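Local coordinates for protein 1,4-dihydroxy-2-naphthoyl-CoA hydrolase (Escherichia coli, PDB 1VH5) that hydrolyses 1,4-dihydroxy-2-naphthoyl-CoA to 1,4-dihydroxy-2-naphthoate and CoA in menaquinone biosynthesis, and also cleaves a wide range of other acyl-CoA thioesters, at residues A[23-31]-A[40-48]; A[64-75]-A[109-120]. All blocks are in the same frame, centred on the assembly; numbering follows the deposited sequence. Where two conformers were deposited one is given.

Contact 1: A[23-31]-A[40-48]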
# COMPACT_ATOMS: atom_id res chain seq x y z
N VAL A 23 4.64 2.43 10.55
CA VAL A 23 4.58 1.09 11.14
C VAL A 23 3.99 1.19 12.57
O VAL A 23 3.10 0.43 12.93
CB VAL A 23 5.97 0.39 11.13
CG1 VAL A 23 6.00 -0.70 12.16
CG2 VAL A 23 6.24 -0.26 9.75
N GLY A 24 4.48 2.16 13.35
CA GLY A 24 3.98 2.40 14.70
C GLY A 24 2.53 2.86 14.69
O GLY A 24 1.71 2.35 15.46
N PHE A 25 2.23 3.80 13.81
CA PHE A 25 0.86 4.34 13.68
C PHE A 25 -0.17 3.25 13.43
O PHE A 25 -1.26 3.29 13.98
CB PHE A 25 0.83 5.39 12.56
CG PHE A 25 -0.49 6.14 12.44
CD1 PHE A 25 -0.88 7.06 13.41
CD2 PHE A 25 -1.31 5.98 11.32
CE1 PHE A 25 -2.07 7.78 13.30
CE2 PHE A 25 -2.52 6.69 11.20
CZ PHE A 25 -2.89 7.59 12.21
N LEU A 26 0.18 2.27 12.57
CA LEU A 26 -0.76 1.22 12.25
C LEU A 26 -0.69 -0.01 13.17
O LEU A 26 -1.41 -1.00 12.94
CB LEU A 26 -0.60 0.77 10.78
CG LEU A 26 -0.81 1.83 9.71
CD1 LEU A 26 -0.66 1.16 8.32
CD2 LEU A 26 -2.20 2.47 9.81
N ASP A 27 0.20 0.04 14.16
CA ASP A 27 0.40 -1.10 15.08
C ASP A 27 0.83 -2.36 14.36
O ASP A 27 0.40 -3.45 14.71
CB ASP A 27 -0.88 -1.37 15.91
CG ASP A 27 -0.66 -2.32 17.08
OD1 ASP A 27 -1.59 -3.12 17.35
OD2 ASP A 27 0.39 -2.32 17.76
N ILE A 28 1.68 -2.20 13.36
CA ILE A 28 2.34 -3.36 12.79
C ILE A 28 3.38 -3.87 13.80
O ILE A 28 4.20 -3.07 14.30
CB ILE A 28 2.95 -2.97 11.42
CG1 ILE A 28 1.81 -2.74 10.42
CG2 ILE A 28 3.87 -4.07 10.90
CD1 ILE A 28 2.24 -2.00 9.10
N ARG A 29 3.34 -5.18 14.09
CA ARG A 29 4.20 -5.77 15.11
C ARG A 29 4.93 -6.95 14.47
O ARG A 29 4.31 -7.92 14.03
CB ARG A 29 3.36 -6.33 16.27
CG ARG A 29 2.31 -5.42 16.88
CD ARG A 29 1.83 -5.89 18.25
NE ARG A 29 0.69 -5.12 18.74
CZ ARG A 29 -0.43 -5.63 19.27
NH1 ARG A 29 -1.39 -4.82 19.68
NH2 ARG A 29 -0.58 -6.94 19.37
N PHE A 30 6.26 -6.90 14.48
CA PHE A 30 7.05 -8.10 14.12
C PHE A 30 6.91 -9.17 15.21
O PHE A 30 7.01 -8.88 16.40
CB PHE A 30 8.52 -7.72 13.87
CG PHE A 30 8.69 -6.92 12.62
CD1 PHE A 30 8.52 -5.53 12.60
CD2 PHE A 30 8.93 -7.56 11.43
CE1 PHE A 30 8.61 -4.81 11.40
CE2 PHE A 30 8.99 -6.86 10.23
CZ PHE A 30 8.88 -5.49 10.22
N GLU A 31 6.64 -10.40 14.78
CA GLU A 31 6.31 -11.50 15.68
C GLU A 31 7.30 -12.65 15.63
O GLU A 31 7.36 -13.45 16.58
CB GLU A 31 4.97 -12.11 15.28
CG GLU A 31 3.82 -11.14 15.18
CD GLU A 31 2.91 -11.19 16.38
OE1 GLU A 31 3.14 -12.03 17.27
OE2 GLU A 31 1.95 -10.42 16.42
N ALA A 40 5.14 -10.55 10.56
CA ALA A 40 4.59 -9.45 11.33
C ALA A 40 3.07 -9.45 11.23
O ALA A 40 2.51 -9.91 10.23
CB ALA A 40 5.14 -8.15 10.88
N THR A 41 2.40 -8.92 12.26
CA THR A 41 0.95 -8.78 12.20
C THR A 41 0.50 -7.32 12.21
O THR A 41 1.24 -6.43 12.52
CB THR A 41 0.26 -9.52 13.37
OG1 THR A 41 0.68 -8.91 14.60
CG2 THR A 41 0.64 -10.99 13.41
N MET A 42 -0.76 -7.12 11.85
CA MET A 42 -1.38 -5.79 11.75
C MET A 42 -2.86 -5.92 12.04
O MET A 42 -3.50 -6.85 11.56
CB MET A 42 -1.18 -5.22 10.35
CG MET A 42 -1.76 -3.82 10.06
SD MET A 42 -1.50 -3.28 8.38
CE MET A 42 -2.53 -4.38 7.58
N PRO A 43 -3.41 -4.99 12.83
CA PRO A 43 -4.84 -5.09 13.13
C PRO A 43 -5.67 -4.68 11.93
O PRO A 43 -5.22 -3.87 11.08
CB PRO A 43 -5.03 -4.05 14.26
CG PRO A 43 -4.01 -3.00 13.96
CD PRO A 43 -2.81 -3.79 13.43
N VAL A 44 -6.87 -5.25 11.85
CA VAL A 44 -7.92 -4.82 10.95
C VAL A 44 -8.78 -3.90 11.83
O VAL A 44 -9.57 -4.37 12.64
CB VAL A 44 -8.74 -5.99 10.35
CG1 VAL A 44 -9.77 -5.47 9.35
CG2 VAL A 44 -7.83 -7.05 9.69
N ASP A 45 -8.53 -2.62 11.75
CA ASP A 45 -9.20 -1.64 12.63
C ASP A 45 -9.46 -0.33 11.89
O ASP A 45 -9.24 -0.20 10.67
CB ASP A 45 -8.40 -1.45 13.94
CG ASP A 45 -7.12 -0.68 13.76
OD1 ASP A 45 -6.43 -0.49 14.78
OD2 ASP A 45 -6.73 -0.21 12.68
N SER A 46 -9.88 0.69 12.61
CA SER A 46 -10.27 1.92 11.97
C SER A 46 -9.14 2.56 11.15
O SER A 46 -9.43 3.32 10.22
CB SER A 46 -10.88 2.89 12.99
OG SER A 46 -9.92 3.33 13.90
N ARG A 47 -7.88 2.27 11.49
CA ARG A 47 -6.75 2.88 10.80
C ARG A 47 -6.36 2.11 9.55
O ARG A 47 -5.59 2.61 8.75
CB ARG A 47 -5.53 3.02 11.71
CG ARG A 47 -5.75 4.05 12.82
CD ARG A 47 -4.58 4.17 13.79
NE ARG A 47 -4.84 5.17 14.83
CZ ARG A 47 -3.94 5.61 15.70
NH1 ARG A 47 -4.30 6.52 16.61
NH2 ARG A 47 -2.68 5.17 15.66
N THR A 48 -6.85 0.88 9.43
CA THR A 48 -6.52 0.04 8.28
C THR A 48 -7.73 -0.45 7.46
O THR A 48 -7.59 -1.22 6.52
CB THR A 48 -5.72 -1.17 8.72
OG1 THR A 48 -6.52 -1.98 9.61
CG2 THR A 48 -4.41 -0.81 9.48
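The hydroxyl of Thr41 gives its proton to the carboxylate of Glu31, OG1 to OE2 2.7 Å, using the anti lone pair of that oxygen, and it also takes a hydrogen bond from NE of Arg99. This grip lies on one face of the beta hairpin 29-33/38-43, in which Arg29 and Thr41 form an antiparallel hydrogen-bonded pair (Arg29 N to Thr41 O 2.9 Å, Thr41 N to Arg29 O 2.8 Å). In Glu31, chi1 (-54°) puts CG anti to the carbonyl carbon, against Thr41 CG2, and the bend at chi2 (-102°) turns OE2 onto the hydroxyl. On the other face, Ala40 CB sits over the Phe30 ring, 4.2 Å from its centroid. Just before strand 29-33, Ile28 lies alongside Met42, CG1 to CG 3.7 Å, and also touches Leu63 of helix 57-74. At the far end the guanidinium of Arg47 lies flat on the Phe25 ring, planes at 17°, in an off-centre cation-pi stack, with Phe25 of the second subunit packing on Arg47 too. Replacing Arg47 by an alanine would probably leave the Phe25 carbonyl without this donor and the ring without the flat group stacked on it from within the chain. Both contacts come from one extended chain: CD passes over the ring, while NH2 reaches Phe25 O at 2.9 Å in the carbonyl plane, on a lone pair, with the oxygen in the guanidinium plane.

Contact 2: A[64-75]-A[109-120]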
# COMPACT_ATOMS: atom_id res chain seq x y z
N ALA A 64 3.07 -5.61 3.71
CA ALA A 64 4.02 -6.36 2.88
C ALA A 64 5.30 -5.57 2.69
O ALA A 64 6.41 -6.13 2.81
CB ALA A 64 3.41 -6.69 1.52
N GLU A 65 5.20 -4.27 2.37
CA GLU A 65 6.40 -3.50 2.11
C GLU A 65 7.18 -3.29 3.41
O GLU A 65 8.42 -3.25 3.38
CB GLU A 65 6.07 -2.14 1.44
CG GLU A 65 7.34 -1.37 1.06
CD GLU A 65 7.23 -0.53 -0.18
OE1 GLU A 65 6.30 -0.74 -1.01
OE2 GLU A 65 8.09 0.35 -0.29
N SER A 66 6.49 -3.10 4.54
CA SER A 66 7.20 -2.90 5.82
C SER A 66 8.03 -4.12 6.18
O SER A 66 9.15 -3.98 6.69
CB SER A 66 6.18 -2.67 6.93
OG SER A 66 5.47 -1.45 6.74
N ILE A 67 7.50 -5.31 5.95
CA ILE A 67 8.21 -6.57 6.26
C ILE A 67 9.33 -6.80 5.27
O ILE A 67 10.48 -7.03 5.65
CB ILE A 67 7.29 -7.81 6.27
CG1 ILE A 67 6.17 -7.67 7.31
CG2 ILE A 67 8.10 -9.05 6.64
CD1 ILE A 67 5.06 -8.67 7.11
N GLY A 68 9.02 -6.69 3.97
CA GLY A 68 10.02 -6.94 2.94
C GLY A 68 11.20 -5.98 3.02
O GLY A 68 12.34 -6.36 2.75
N SER A 69 10.92 -4.70 3.30
CA SER A 69 12.03 -3.73 3.38
C SER A 69 13.01 -4.05 4.49
O SER A 69 14.22 -3.95 4.29
CB SER A 69 11.48 -2.32 3.66
OG SER A 69 10.63 -1.89 2.62
N VAL A 70 12.51 -4.42 5.67
CA VAL A 70 13.39 -4.78 6.78
C VAL A 70 14.08 -6.11 6.48
O VAL A 70 15.27 -6.23 6.70
CB VAL A 70 12.52 -5.06 8.07
CG1 VAL A 70 13.30 -5.86 9.13
CG2 VAL A 70 11.95 -3.80 8.67
N ALA A 71 13.36 -7.09 5.91
CA ALA A 71 14.01 -8.37 5.56
C ALA A 71 15.16 -8.12 4.60
O ALA A 71 16.27 -8.68 4.75
CB ALA A 71 13.00 -9.34 4.96
N GLY A 72 14.93 -7.26 3.62
CA GLY A 72 15.97 -6.92 2.64
C GLY A 72 17.19 -6.32 3.33
O GLY A 72 18.35 -6.71 3.04
N TYR A 73 16.97 -5.34 4.22
CA TYR A 73 18.06 -4.71 4.98
C TYR A 73 18.84 -5.76 5.78
O TYR A 73 20.08 -5.75 5.80
CB TYR A 73 17.45 -3.65 5.94
CG TYR A 73 18.44 -3.18 7.02
CD1 TYR A 73 19.50 -2.32 6.70
CD2 TYR A 73 18.29 -3.60 8.34
CE1 TYR A 73 20.41 -1.90 7.70
CE2 TYR A 73 19.18 -3.17 9.34
CZ TYR A 73 20.23 -2.32 8.99
OH TYR A 73 21.12 -1.90 9.97
N LEU A 74 18.12 -6.69 6.40
CA LEU A 74 18.76 -7.72 7.22
C LEU A 74 19.61 -8.68 6.40
O LEU A 74 20.45 -9.41 6.99
CB LEU A 74 17.76 -8.51 8.07
CG LEU A 74 16.99 -7.69 9.12
CD1 LEU A 74 15.86 -8.52 9.71
CD2 LEU A 74 17.90 -7.18 10.25
N CYS A 75 19.47 -8.66 5.06
CA CYS A 75 20.25 -9.50 4.15
C CYS A 75 21.37 -8.71 3.49
O CYS A 75 21.98 -9.18 2.52
CB CYS A 75 19.37 -10.20 3.11
SG CYS A 75 18.26 -11.43 3.86
N LEU A 109 18.04 -13.43 -3.57
CA LEU A 109 18.94 -12.59 -2.80
C LEU A 109 20.21 -12.46 -3.59
O LEU A 109 21.12 -13.28 -3.45
CB LEU A 109 19.23 -13.20 -1.43
CG LEU A 109 18.03 -13.32 -0.49
CD1 LEU A 109 18.47 -14.06 0.77
CD2 LEU A 109 17.44 -11.96 -0.16
N GLY A 110 20.26 -11.42 -4.42
CA GLY A 110 21.36 -11.21 -5.34
C GLY A 110 22.34 -10.21 -4.77
O GLY A 110 22.15 -9.66 -3.66
N SER A 111 23.39 -9.94 -5.54
CA SER A 111 24.37 -8.93 -5.12
C SER A 111 23.87 -7.52 -5.40
O SER A 111 24.35 -6.56 -4.79
CB SER A 111 25.71 -9.09 -5.84
OG SER A 111 25.49 -9.10 -7.22
N ARG A 112 22.89 -7.41 -6.30
CA ARG A 112 22.43 -6.10 -6.76
C ARG A 112 20.93 -5.85 -6.49
O ARG A 112 20.52 -4.70 -6.35
CB ARG A 112 22.71 -5.89 -8.25
CG ARG A 112 24.19 -5.80 -8.63
CD ARG A 112 24.43 -6.05 -10.13
NE ARG A 112 25.71 -6.71 -10.42
CZ ARG A 112 25.84 -7.79 -11.20
NH1 ARG A 112 27.04 -8.32 -11.41
NH2 ARG A 112 24.77 -8.33 -11.76
N HIS A 113 20.15 -6.92 -6.44
CA HIS A 113 18.70 -6.83 -6.27
C HIS A 113 18.23 -7.96 -5.39
O HIS A 113 18.90 -9.00 -5.26
CB HIS A 113 17.98 -6.90 -7.64
CG HIS A 113 18.32 -5.74 -8.50
ND1 HIS A 113 19.40 -5.73 -9.35
CD2 HIS A 113 17.78 -4.50 -8.55
CE1 HIS A 113 19.49 -4.55 -9.93
NE2 HIS A 113 18.52 -3.78 -9.45
N GLN A 114 17.02 -7.80 -4.84
CA GLN A 114 16.36 -8.87 -4.10
C GLN A 114 14.90 -8.92 -4.54
O GLN A 114 14.33 -7.91 -4.98
CB GLN A 114 16.39 -8.63 -2.58
CG GLN A 114 17.74 -8.25 -2.03
CD GLN A 114 17.63 -7.67 -0.64
OE1 GLN A 114 16.64 -7.02 -0.29
NE2 GLN A 114 18.68 -7.89 0.17
N VAL A 115 14.31 -10.09 -4.40
CA VAL A 115 12.87 -10.23 -4.57
C VAL A 115 12.33 -10.99 -3.38
O VAL A 115 12.85 -12.06 -3.02
CB VAL A 115 12.52 -10.96 -5.87
CG1 VAL A 115 10.97 -11.13 -6.06
CG2 VAL A 115 13.18 -10.25 -7.08
N TRP A 116 11.29 -10.43 -2.76
CA TRP A 116 10.67 -10.98 -1.57
C TRP A 116 9.22 -11.33 -1.90
O TRP A 116 8.55 -10.56 -2.61
CB TRP A 116 10.70 -9.90 -0.46
CG TRP A 116 12.09 -9.63 0.03
CD1 TRP A 116 12.94 -8.66 -0.38
CD2 TRP A 116 12.81 -10.44 0.94
NE1 TRP A 116 14.15 -8.76 0.28
CE2 TRP A 116 14.10 -9.88 1.08
CE3 TRP A 116 12.50 -11.61 1.66
CZ2 TRP A 116 15.07 -10.41 1.93
CZ3 TRP A 116 13.47 -12.14 2.53
CH2 TRP A 116 14.74 -11.53 2.65
N GLN A 117 8.74 -12.46 -1.38
CA GLN A 117 7.32 -12.81 -1.48
C GLN A 117 6.71 -12.63 -0.09
O GLN A 117 7.22 -13.18 0.92
CB GLN A 117 7.17 -14.23 -1.96
CG GLN A 117 5.71 -14.69 -2.22
CD GLN A 117 5.71 -15.98 -3.05
OE1 GLN A 117 5.89 -15.95 -4.26
NE2 GLN A 117 5.58 -17.08 -2.38
N ILE A 118 5.61 -11.87 -0.00
CA ILE A 118 4.93 -11.74 1.26
C ILE A 118 3.48 -12.19 1.08
O ILE A 118 2.73 -11.63 0.26
CB ILE A 118 4.96 -10.32 1.84
CG1 ILE A 118 6.37 -9.71 1.85
CG2 ILE A 118 4.31 -10.37 3.25
CD1 ILE A 118 6.78 -9.03 0.53
N GLU A 119 3.08 -13.21 1.85
CA GLU A 119 1.69 -13.66 1.84
C GLU A 119 1.04 -13.21 3.15
O GLU A 119 1.65 -13.30 4.23
CB GLU A 119 1.62 -15.19 1.69
CG GLU A 119 2.03 -15.72 0.31
CD GLU A 119 1.95 -17.25 0.22
OE1 GLU A 119 2.26 -17.95 1.22
OE2 GLU A 119 1.58 -17.77 -0.86
N ILE A 120 -0.19 -12.71 3.05
CA ILE A 120 -0.87 -12.18 4.23
C ILE A 120 -2.11 -13.01 4.47
O ILE A 120 -2.92 -13.21 3.57
CB ILE A 120 -1.23 -10.72 3.99
CG1 ILE A 120 0.08 -9.92 3.80
CG2 ILE A 120 -2.12 -10.16 5.17
CD1 ILE A 120 -0.14 -8.57 3.33
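The indole of Trp116 carries Ala71 CB and, nearer its five-membered ring, Gly68 O over one face, while Cys75 SG and Gln114 OE1 lie at its edge. This is the core of the hotdog fold, in which helix 57-74 is wrapped by the curved antiparallel sheet; strand 113-120 packs against helix segment 64-74 at 143°, with axes 8.8 Å apart at closest. Ala71 CB stands 3.6 Å from the centroid of the six-membered ring and only 12° off its normal, a CH-pi contact, whereas Cys75 SG lies near the ring plane, a sulfur-aromatic contact at the edge. A hydrogen bond from NE1 to Gln114 OE1 (3.1 Å), made from above the amide carbonyl plane, helps hold the indole's rotation. That oxygen also hydrogen-bonds with Thr135 OG1 on strand 127-138. Gln114 CG lies beside the backbone N, anti to the carbonyl carbon (chi1 -48°), and the extended chain carries the amide to Gly72, where a CB would collide with OE1. Further along, Ala64 CB packs on Ile118 CB at 4.0 Å. The next helix residue, Glu65, assigned by inference as nucleophile or proton acceptor, points its CB away from this strand and hydrogen-bonds His91 of the second subunit. Back at the C-terminal turn, Gly72 O accepts from Gln114 NE2 (3.1 Å) and Cys75 N, which approach from opposite faces of its carbonyl plane.

From the N terminus, the chain passes through helix 22-25 into strand 29-33 and returns along strand 38-43, so contact 1 closes a short hairpin, with eight residues, four of them strand, between its segments. Helix 57-74 follows, and a much longer excursion through strands 81-91 and 99-106 precedes strand 113-121, where contact 2 closes. The two contacts are in series, neither nested nor crossed. They meet on the helix: Ala40 CB packs on Ile67 CG1 at 3.7 Å, and Val23 CG2 on Ser66 OG at 3.3 Å. Contact 1 joins helix 22-25 and strand 29-33 to strand 38-43 and the loop after it, contact 2 ties the helix to a later strand, and both touch the second subunit.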